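Local atomic coordinates of Alpha/beta hydrolase fold protein (Sphaerobacter thermophilus, PDB entry 3R0V), a protein that probably acts as a hydrolase of the alpha/beta hydrolase fold and can hold D-malate in its pocket. Residues 87-98 with 110-120; 134-142 with 182-190. One frame throughout, in Å; residues are numbered along the deposited sequence. Where two conformers were deposited one is given.

Interaction 1 pairs two neighbouring parallel strands of the central sheet and ends at the D-malate pocket; interaction 2 packs two nearly antiparallel helices that lie in the chain between strands 111-117 and 209-213. Their centres are about 23 Å apart, yet they touch at one point: Ser96 OG of interaction 1 and Asp188 OD2 of interaction 2 are 2.6 Å apart, a probable hydrogen bond. Asp188 also forms salt bridges with Arg57 and Arg60. D-malate is held by the backbone N atoms of Ser96 and Ala32. In interaction 2, the side chain of Leu185 comes within about 7 Å of the ligand, so interaction 1 lines the site through Ser95, Ser96 and Pro120, while interaction 2 adjoins it.

Interaction 1 (87-98 with 110-120); sequences GAAFVFGMSSGA and PITRLAVFEPP. With MLT (D-malate), chain F.
With CG1 anti to the backbone N (chi1 168°), Val91 turns this methyl to CD1 of Leu114 and its other methyl, CG2, to Ile111 CG2, 3.8 Å away. Phe90, whose CG is anti to the carbonyl carbon, lies alongside the aliphatic chain of Arg113 and points the same way; in the modelled conformer of the arginine, Phe90 CE1 is 3.4 Å from Arg113 CD. On the face shared by Phe92 and Ala115, the Phe92 ring runs beside Phe117, with Phe92 CE1 3.8 Å from Phe117 CB.

Strands 89-94 and 114-117 run parallel, at 11° to each other. Val91 N, Gly93 N and Ser95 N donate to Arg113 O, Ala115 O and Phe117 O, while Ala115 N meets Val91 O at 2.9 Å in a nearly straight bond. A beta bulge shifts the register by one between Ala89 and Val91. Helix 96-106 completes the beta-alpha-beta crossover, and Ala98 CB presses on Val116 CB at 3.5 Å, a tight fit.

The turn from strand to helix fits the GxSxG nucleophile elbow of this fold: Ser95 has a positive phi of 54°, consistent with the nucleophile's place. One water bridges Ser95 OG and Glu118 OE1, and Glu118 OE2 bonds Ser217. Ser96 N donates to malate O1 at 2.9 Å, whereas Pro120 CG lies 3.3 Å from malate O2.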
loop_
_atom_site.group_PDB
_atom_site.type_symbol
_atom_site.label_atom_id
_atom_site.label_comp_id
_atom_site.label_asym_id
_atom_site.label_seq_id
_atom_site.Cartn_x
_atom_site.Cartn_y
_atom_site.Cartn_z
ATOM N N GLY A 87 -1.178 13.445 15.463
ATOM C CA GLY A 87 0.156 13.201 15.982
ATOM C C GLY A 87 0.486 11.740 16.209
ATOM O O GLY A 87 1.657 11.386 16.392
ATOM N N ALA A 88 -0.544 10.902 16.222
ATOM C CA ALA A 88 -0.390 9.456 16.263
ATOM C C ALA A 88 -1.638 8.860 15.630
ATOM O O ALA A 88 -2.705 9.482 15.654
ATOM C CB ALA A 88 -0.256 8.971 17.699
ATOM N N ALA A 89 -1.535 7.659 15.082
ATOM C CA ALA A 89 -2.708 7.058 14.479
ATOM C C ALA A 89 -2.559 5.571 14.328
ATOM O O ALA A 89 -1.446 5.043 14.323
ATOM C CB ALA A 89 -2.967 7.675 13.112
ATOM N N PHE A 90 -3.700 4.910 14.167
ATOM C CA PHE A 90 -3.748 3.557 13.627
ATOM C C PHE A 90 -3.474 3.680 12.126
ATOM O O PHE A 90 -3.844 4.685 11.511
ATOM C CB PHE A 90 -5.144 2.965 13.810
ATOM C CG PHE A 90 -5.627 2.911 15.235
ATOM C CD1 PHE A 90 -4.747 2.759 16.294
ATOM C CD2 PHE A 90 -6.982 3.010 15.508
ATOM C CE1 PHE A 90 -5.219 2.691 17.608
ATOM C CE2 PHE A 90 -7.453 2.956 16.810
ATOM C CZ PHE A 90 -6.564 2.804 17.864
ATOM N N VAL A 91 -2.847 2.671 11.525
ATOM C CA VAL A 91 -2.566 2.726 10.092
ATOM C C VAL A 91 -3.034 1.447 9.432
ATOM O O VAL A 91 -2.806 0.364 9.965
ATOM C CB VAL A 91 -1.060 2.937 9.808
ATOM C CG1 VAL A 91 -0.736 2.703 8.333
ATOM C CG2 VAL A 91 -0.639 4.327 10.232
ATOM N N PHE A 92 -3.719 1.582 8.294
ATOM C CA PHE A 92 -4.027 0.443 7.433
ATOM C C PHE A 92 -3.325 0.649 6.099
ATOM O O PHE A 92 -3.598 1.622 5.399
ATOM C CB PHE A 92 -5.538 0.307 7.197
ATOM C CG PHE A 92 -5.903 -0.727 6.145
ATOM C CD1 PHE A 92 -5.481 -2.041 6.265
ATOM C CD2 PHE A 92 -6.655 -0.373 5.031
ATOM C CE1 PHE A 92 -5.805 -2.991 5.298
ATOM C CE2 PHE A 92 -6.994 -1.322 4.073
ATOM C CZ PHE A 92 -6.570 -2.624 4.213
ATOM N N GLY A 93 -2.422 -0.267 5.749
ATOM C CA GLY A 93 -1.678 -0.163 4.503
ATOM C C GLY A 93 -2.064 -1.264 3.534
ATOM O O GLY A 93 -2.191 -2.435 3.904
HETATM N N MSE A 94 -2.235 -0.874 2.274
HETATM C CA MSE A 94 -2.663 -1.790 1.228
HETATM C C MSE A 94 -1.534 -2.087 0.246
HETATM O O MSE A 94 -0.924 -1.175 -0.301
HETATM C CB MSE A 94 -3.853 -1.194 0.474
HETATM C CG MSE A 94 -5.142 -1.177 1.280
HETATM SE SE MSE A 94 -6.340 0.267 0.739
HETATM C CE MSE A 94 -5.422 1.761 1.595
ATOM N N SER A 95 -1.267 -3.375 0.035
ATOM C CA SER A 95 -0.289 -3.814 -0.958
ATOM C C SER A 95 1.063 -3.145 -0.751
ATOM O O SER A 95 1.609 -3.227 0.346
ATOM C CB SER A 95 -0.860 -3.622 -2.367
ATOM O OG SER A 95 -2.139 -4.239 -2.449
ATOM N N SER A 96 1.629 -2.495 -1.756
ATOM C CA SER A 96 2.923 -1.869 -1.518
ATOM C C SER A 96 2.837 -0.764 -0.449
ATOM O O SER A 96 3.842 -0.431 0.177
ATOM C CB SER A 96 3.538 -1.349 -2.822
ATOM O OG SER A 96 2.759 -0.311 -3.361
ATOM N N GLY A 97 1.639 -0.228 -0.219
ATOM C CA GLY A 97 1.430 0.721 0.865
ATOM C C GLY A 97 1.615 0.052 2.216
ATOM O O GLY A 97 1.962 0.718 3.200
ATOM N N ALA A 98 1.396 -1.261 2.269
ATOM C CA ALA A 98 1.692 -2.033 3.477
ATOM C C ALA A 98 3.197 -2.109 3.705
ATOM O O ALA A 98 3.659 -2.031 4.833
ATOM C CB ALA A 98 1.096 -3.435 3.384
ATOM N N PRO A 110 4.965 7.395 14.869
ATOM C CA PRO A 110 3.964 7.150 15.917
ATOM C C PRO A 110 2.708 6.464 15.391
ATOM O O PRO A 110 1.613 7.036 15.335
ATOM C CB PRO A 110 3.672 8.557 16.453
ATOM C CG PRO A 110 3.969 9.467 15.313
ATOM C CD PRO A 110 5.123 8.829 14.568
ATOM N N ILE A 111 2.904 5.215 14.979
ATOM C CA ILE A 111 1.832 4.319 14.561
ATOM C C ILE A 111 1.494 3.438 15.763
ATOM O O ILE A 111 2.361 2.710 16.273
ATOM C CB ILE A 111 2.295 3.452 13.364
ATOM C CG1 ILE A 111 2.662 4.361 12.182
ATOM C CG2 ILE A 111 1.213 2.469 12.951
ATOM C CD1 ILE A 111 3.277 3.647 10.985
ATOM N N THR A 112 0.248 3.509 16.226
ATOM C CA THR A 112 -0.098 2.842 17.475
ATOM C C THR A 112 -0.617 1.413 17.279
ATOM O O THR A 112 -0.405 0.561 18.136
ATOM C CB THR A 112 -1.087 3.669 18.288
ATOM O OG1 THR A 112 -2.217 3.989 17.471
ATOM C CG2 THR A 112 -0.432 4.967 18.753
ATOM N N ARG A 113 -1.286 1.161 16.151
ATOM C CA ARG A 113 -1.718 -0.176 15.737
ATOM C C ARG A 113 -1.564 -0.226 14.225
ATOM O O ARG A 113 -1.820 0.765 13.558
ATOM C CB ARG A 113 -3.182 -0.427 16.104
ATOM C CG ARG A 113 -3.476 -0.363 17.600
ATOM C CD ARG A 113 -4.927 -0.719 17.902
ATOM N NE ARG A 113 -5.167 -0.804 19.340
ATOM C CZ ARG A 113 -5.262 -1.948 20.010
ATOM N NH1 ARG A 113 -5.159 -3.105 19.368
ATOM N NH2 ARG A 113 -5.472 -1.935 21.321
ATOM N N LEU A 114 -1.164 -1.376 13.688
ATOM C CA LEU A 114 -0.898 -1.468 12.251
ATOM C C LEU A 114 -1.611 -2.652 11.629
ATOM O O LEU A 114 -1.455 -3.770 12.110
ATOM C CB LEU A 114 0.606 -1.613 12.021
ATOM C CG LEU A 114 1.059 -1.838 10.571
ATOM C CD1 LEU A 114 0.666 -0.669 9.667
ATOM C CD2 LEU A 114 2.565 -2.078 10.518
ATOM N N ALA A 115 -2.374 -2.410 10.556
ATOM C CA ALA A 115 -2.985 -3.479 9.783
ATOM C C ALA A 115 -2.472 -3.367 8.361
ATOM O O ALA A 115 -2.368 -2.268 7.805
ATOM C CB ALA A 115 -4.499 -3.358 9.815
ATOM N N VAL A 116 -2.132 -4.513 7.778
ATOM C CA VAL A 116 -1.625 -4.545 6.407
ATOM C C VAL A 116 -2.328 -5.625 5.593
ATOM O O VAL A 116 -2.580 -6.727 6.086
ATOM C CB VAL A 116 -0.095 -4.765 6.378
ATOM C CG1 VAL A 116 0.642 -3.561 6.960
ATOM C CG2 VAL A 116 0.293 -6.059 7.117
ATOM N N PHE A 117 -2.657 -5.293 4.350
ATOM C CA PHE A 117 -3.313 -6.236 3.456
ATOM C C PHE A 117 -2.389 -6.595 2.294
ATOM O O PHE A 117 -1.938 -5.720 1.539
ATOM C CB PHE A 117 -4.609 -5.629 2.916
ATOM C CG PHE A 117 -5.327 -6.492 1.914
ATOM C CD1 PHE A 117 -6.113 -7.553 2.329
ATOM C CD2 PHE A 117 -5.229 -6.220 0.556
ATOM C CE1 PHE A 117 -6.786 -8.346 1.405
ATOM C CE2 PHE A 117 -5.908 -7.008 -0.378
ATOM C CZ PHE A 117 -6.684 -8.066 0.050
ATOM N N GLU A 118 -2.120 -7.891 2.161
ATOM C CA GLU A 118 -1.346 -8.431 1.034
ATOM C C GLU A 118 -0.056 -7.661 0.726
ATOM O O GLU A 118 0.190 -7.276 -0.413
ATOM C CB GLU A 118 -2.214 -8.548 -0.232
ATOM C CG GLU A 118 -3.431 -9.454 -0.036
ATOM C CD GLU A 118 -4.197 -9.737 -1.314
ATOM O OE1 GLU A 118 -4.010 -9.018 -2.321
ATOM O OE2 GLU A 118 -4.997 -10.694 -1.311
ATOM N N PRO A 119 0.793 -7.445 1.735
ATOM C CA PRO A 119 2.110 -6.871 1.434
ATOM C C PRO A 119 2.865 -7.768 0.440
ATOM O O PRO A 119 3.039 -8.957 0.713
ATOM C CB PRO A 119 2.810 -6.857 2.803
ATOM C CG PRO A 119 2.053 -7.813 3.644
ATOM C CD PRO A 119 0.641 -7.819 3.151
ATOM N N PRO A 120 3.285 -7.214 -0.706
ATOM C CA PRO A 120 3.778 -8.078 -1.792
ATOM C C PRO A 120 5.257 -8.452 -1.691
ATOM O O PRO A 120 5.994 -8.355 -2.679
ATOM C CB PRO A 120 3.509 -7.244 -3.056
ATOM C CG PRO A 120 3.595 -5.802 -2.564
ATOM C CD PRO A 120 3.048 -5.825 -1.153
HETATM C C1 MLT F . 0.934 -3.401 -5.133
HETATM O O1 MLT F . 0.744 -2.313 -4.498
HETATM O O2 MLT F . 1.823 -4.192 -4.817
HETATM C C2 MLT F . 0.013 -3.706 -6.282
HETATM O O3 MLT F . -1.093 -2.825 -6.263
HETATM C C3 MLT F . -0.451 -5.155 -6.232
HETATM C C4 MLT F . -1.647 -5.353 -7.138
HETATM O O4 MLT F . -2.241 -4.382 -7.656
HETATM O O5 MLT F . -2.062 -6.504 -7.383
HETATM O O HOH W 1 -2.901 -6.760 -3.496
#

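Interaction 2 (134-142 with 182-190)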
loop_
_atom_site.group_PDB
_atom_site.type_symbol
_atom_site.label_atom_id
_atom_site.label_comp_id
_atom_site.label_asym_id
_atom_site.label_seq_id
_atom_site.Cartn_x
_atom_site.Cartn_y
_atom_site.Cartn_z
ATOM N N TYR A 134 13.704 -5.705 -14.956
ATOM C CA TYR A 134 12.444 -5.042 -14.632
ATOM C C TYR A 134 12.558 -3.516 -14.551
ATOM O O TYR A 134 11.800 -2.798 -15.196
ATOM C CB TYR A 134 11.868 -5.586 -13.319
ATOM C CG TYR A 134 10.574 -4.915 -12.931
ATOM C CD1 TYR A 134 9.361 -5.365 -13.446
ATOM C CD2 TYR A 134 10.558 -3.806 -12.081
ATOM C CE1 TYR A 134 8.167 -4.741 -13.116
ATOM C CE2 TYR A 134 9.358 -3.178 -11.738
ATOM C CZ TYR A 134 8.174 -3.647 -12.269
ATOM O OH TYR A 134 6.988 -3.031 -11.944
ATOM N N GLN A 135 13.508 -3.011 -13.778
ATOM C CA GLN A 135 13.635 -1.566 -13.602
ATOM C C GLN A 135 13.931 -0.867 -14.930
ATOM O O GLN A 135 13.331 0.150 -15.255
ATOM C CB GLN A 135 14.731 -1.254 -12.574
ATOM C CG GLN A 135 15.033 0.227 -12.369
ATOM C CD GLN A 135 16.108 0.450 -11.317
ATOM O OE1 GLN A 135 16.551 -0.489 -10.659
ATOM N NE2 GLN A 135 16.527 1.698 -11.155
ATOM N N THR A 136 14.855 -1.436 -15.693
ATOM C CA THR A 136 15.246 -0.877 -16.976
ATOM C C THR A 136 14.064 -0.853 -17.947
ATOM O O THR A 136 13.835 0.141 -18.641
ATOM C CB THR A 136 16.417 -1.676 -17.584
ATOM O OG1 THR A 136 17.521 -1.654 -16.670
ATOM C CG2 THR A 136 16.851 -1.084 -18.921
ATOM N N ARG A 137 13.312 -1.947 -18.002
ATOM C CA ARG A 137 12.199 -2.030 -18.943
ATOM C C ARG A 137 11.069 -1.076 -18.557
ATOM O O ARG A 137 10.500 -0.397 -19.412
ATOM C CB ARG A 137 11.701 -3.477 -19.047
ATOM C CG ARG A 137 10.449 -3.663 -19.874
ATOM C CD ARG A 137 10.633 -3.213 -21.320
ATOM N NE ARG A 137 9.446 -3.547 -22.096
ATOM C CZ ARG A 137 9.300 -3.274 -23.387
ATOM N NH1 ARG A 137 10.269 -2.652 -24.044
ATOM N NH2 ARG A 137 8.185 -3.617 -24.017
ATOM N N LEU A 138 10.739 -1.032 -17.269
ATOM C CA LEU A 138 9.711 -0.133 -16.787
ATOM C C LEU A 138 10.067 1.316 -17.129
ATOM O O LEU A 138 9.230 2.074 -17.620
ATOM C CB LEU A 138 9.542 -0.309 -15.280
ATOM C CG LEU A 138 8.585 0.659 -14.584
ATOM C CD1 LEU A 138 7.184 0.559 -15.161
ATOM C CD2 LEU A 138 8.596 0.401 -13.065
ATOM N N ASP A 139 11.317 1.696 -16.873
ATOM C CA ASP A 139 11.766 3.042 -17.200
ATOM C C ASP A 139 11.647 3.320 -18.692
ATOM O O ASP A 139 11.249 4.407 -19.100
ATOM C CB ASP A 139 13.216 3.259 -16.759
ATOM C CG ASP A 139 13.343 3.541 -15.269
ATOM O OD1 ASP A 139 12.322 3.873 -14.619
ATOM O OD2 ASP A 139 14.478 3.442 -14.752
ATOM N N ALA A 140 11.990 2.327 -19.507
ATOM C CA ALA A 140 11.950 2.498 -20.962
ATOM C C ALA A 140 10.523 2.721 -21.463
ATOM O O ALA A 140 10.270 3.577 -22.319
ATOM C CB ALA A 140 12.584 1.307 -21.646
ATOM N N LEU A 141 9.588 1.957 -20.906
ATOM C CA LEU A 141 8.184 2.103 -21.271
ATOM C C LEU A 141 7.696 3.497 -20.905
ATOM O O LEU A 141 7.036 4.168 -21.704
ATOM C CB LEU A 141 7.339 1.036 -20.567
ATOM C CG LEU A 141 7.548 -0.397 -21.081
ATOM C CD1 LEU A 141 6.821 -1.358 -20.166
ATOM C CD2 LEU A 141 7.083 -0.538 -22.535
ATOM N N LEU A 142 8.019 3.934 -19.691
ATOM C CA LEU A 142 7.603 5.252 -19.235
ATOM C C LEU A 142 8.191 6.367 -20.109
ATOM O O LEU A 142 7.498 7.347 -20.410
ATOM C CB LEU A 142 7.939 5.451 -17.756
ATOM C CG LEU A 142 7.089 4.577 -16.834
ATOM C CD1 LEU A 142 7.663 4.582 -15.426
ATOM C CD2 LEU A 142 5.631 5.022 -16.815
ATOM N N ALA A 182 1.170 6.222 -13.600
ATOM C CA ALA A 182 2.157 5.188 -13.909
ATOM C C ALA A 182 3.601 5.631 -13.668
ATOM O O ALA A 182 4.478 4.799 -13.404
ATOM C CB ALA A 182 1.972 4.692 -15.337
ATOM N N HIS A 183 3.867 6.934 -13.755
ATOM C CA HIS A 183 5.226 7.423 -13.508
ATOM C C HIS A 183 5.693 7.130 -12.066
ATOM O O HIS A 183 6.884 7.237 -11.775
ATOM C CB HIS A 183 5.315 8.930 -13.774
ATOM C CG HIS A 183 4.368 9.728 -12.946
ATOM N ND1 HIS A 183 3.021 9.799 -13.229
ATOM C CD2 HIS A 183 4.563 10.479 -11.836
ATOM C CE1 HIS A 183 2.424 10.556 -12.323
ATOM N NE2 HIS A 183 3.338 10.976 -11.464
ATOM N N THR A 184 4.763 6.790 -11.161
ATOM C CA THR A 184 5.148 6.448 -9.780
ATOM C C THR A 184 5.463 4.963 -9.562
ATOM O O THR A 184 5.837 4.562 -8.465
ATOM C CB THR A 184 4.091 6.900 -8.737
ATOM O OG1 THR A 184 2.867 6.180 -8.913
ATOM C CG2 THR A 184 3.823 8.403 -8.843
ATOM N N LEU A 185 5.312 4.142 -10.595
ATOM C CA LEU A 185 5.630 2.728 -10.437
ATOM C C LEU A 185 7.067 2.478 -9.948
ATOM O O LEU A 185 7.286 1.578 -9.134
ATOM C CB LEU A 185 5.333 1.942 -11.719
ATOM C CG LEU A 185 3.847 1.694 -12.001
ATOM C CD1 LEU A 185 3.613 1.273 -13.457
ATOM C CD2 LEU A 185 3.243 0.681 -11.029
ATOM N N PRO A 186 8.050 3.265 -10.431
ATOM C CA PRO A 186 9.399 3.078 -9.883
ATOM C C PRO A 186 9.477 3.400 -8.390
ATOM O O PRO A 186 10.353 2.882 -7.709
ATOM C CB PRO A 186 10.253 4.052 -10.699
ATOM C CG PRO A 186 9.508 4.195 -11.999
ATOM C CD PRO A 186 8.054 4.202 -11.565
ATOM N N TYR A 187 8.591 4.253 -7.891
ATOM C CA TYR A 187 8.584 4.577 -6.465
ATOM C C TYR A 187 8.195 3.348 -5.656
ATOM O O TYR A 187 8.827 3.032 -4.644
ATOM C CB TYR A 187 7.587 5.689 -6.164
ATOM C CG TYR A 187 7.866 7.021 -6.817
ATOM C CD1 TYR A 187 9.003 7.233 -7.579
ATOM C CD2 TYR A 187 6.997 8.089 -6.618
ATOM C CE1 TYR A 187 9.254 8.475 -8.156
ATOM C CE2 TYR A 187 7.237 9.321 -7.174
ATOM C CZ TYR A 187 8.365 9.510 -7.947
ATOM O OH TYR A 187 8.607 10.751 -8.504
ATOM N N ASP A 188 7.155 2.649 -6.099
ATOM C CA ASP A 188 6.745 1.440 -5.400
ATOM C C ASP A 188 7.795 0.341 -5.514
ATOM O O ASP A 188 7.995 -0.430 -4.572
ATOM C CB ASP A 188 5.359 1.010 -5.854
ATOM C CG ASP A 188 4.282 1.899 -5.248
ATOM O OD1 ASP A 188 3.692 2.732 -5.955
ATOM O OD2 ASP A 188 4.077 1.797 -4.017
ATOM N N HIS A 189 8.491 0.276 -6.646
ATOM C CA HIS A 189 9.586 -0.678 -6.752
ATOM C C HIS A 189 10.659 -0.375 -5.693
ATOM O O HIS A 189 11.158 -1.281 -5.018
ATOM C CB HIS A 189 10.176 -0.654 -8.162
ATOM C CG HIS A 189 11.248 -1.680 -8.379
ATOM N ND1 HIS A 189 12.119 -1.631 -9.446
ATOM C CD2 HIS A 189 11.601 -2.768 -7.656
ATOM C CE1 HIS A 189 12.953 -2.655 -9.378
ATOM N NE2 HIS A 189 12.663 -3.359 -8.300
ATOM N N ALA A 190 10.981 0.903 -5.515
ATOM C CA ALA A 190 11.960 1.288 -4.501
ATOM C C ALA A 190 11.510 0.948 -3.072
ATOM O O ALA A 190 12.307 0.476 -2.258
ATOM C CB ALA A 190 12.292 2.781 -4.625
HETATM O O HOH W 2 7.079 -1.222 -9.794
#
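Tyr134 and His189 form the aromatic part of this contact, a T-shaped pair in which the tyrosine directs an edge at a face of the imidazole. The ring centroids are 5.2 Å apart and the planes stand at 89°; Tyr134 CD2 sits over the margin of the imidazole rather than its centre. Both side chains carry CG anti to the backbone N (chi1 179° for Tyr134), which sends them across the gap between the helices, where they pass one another running opposite ways. Gln135 CB comes to the imidazole at its edge, 3.9 Å from His189 CE1. Tyr153 of helix 147-158 meets the Tyr134 ring.

The apolar contacts follow one helix turn at a time along 134-142. Leu138 and Leu185 lie roughly perpendicular, with Leu138 CD2 3.9 Å from Leu185 CB and also beside the Pro186 ring. One turn further, Leu142 CD1 and Pro186 CD meet end to end, and Leu142 CD2 rests 3.6 Å from Ala182 O.

Polar linkage passes through water. A single water lies near the plane of the Tyr134 ring, 2.8 Å from Tyr134 OH, and donates to Leu185 O at 2.9 Å.

The helix segments run nearly antiparallel at 163°, with axes 10.9 Å apart, in the helical region between strands 111-117 and 209-213, the usual place of a cap in alpha/beta hydrolases. Phe154, a residue of the malate pocket, touches both Tyr134 and Leu185. Since no direct hydrogen bond joins the segments, their association rests on apolar and aromatic surfaces, and the water gives the tyrosine hydroxyl its link to the opposing backbone.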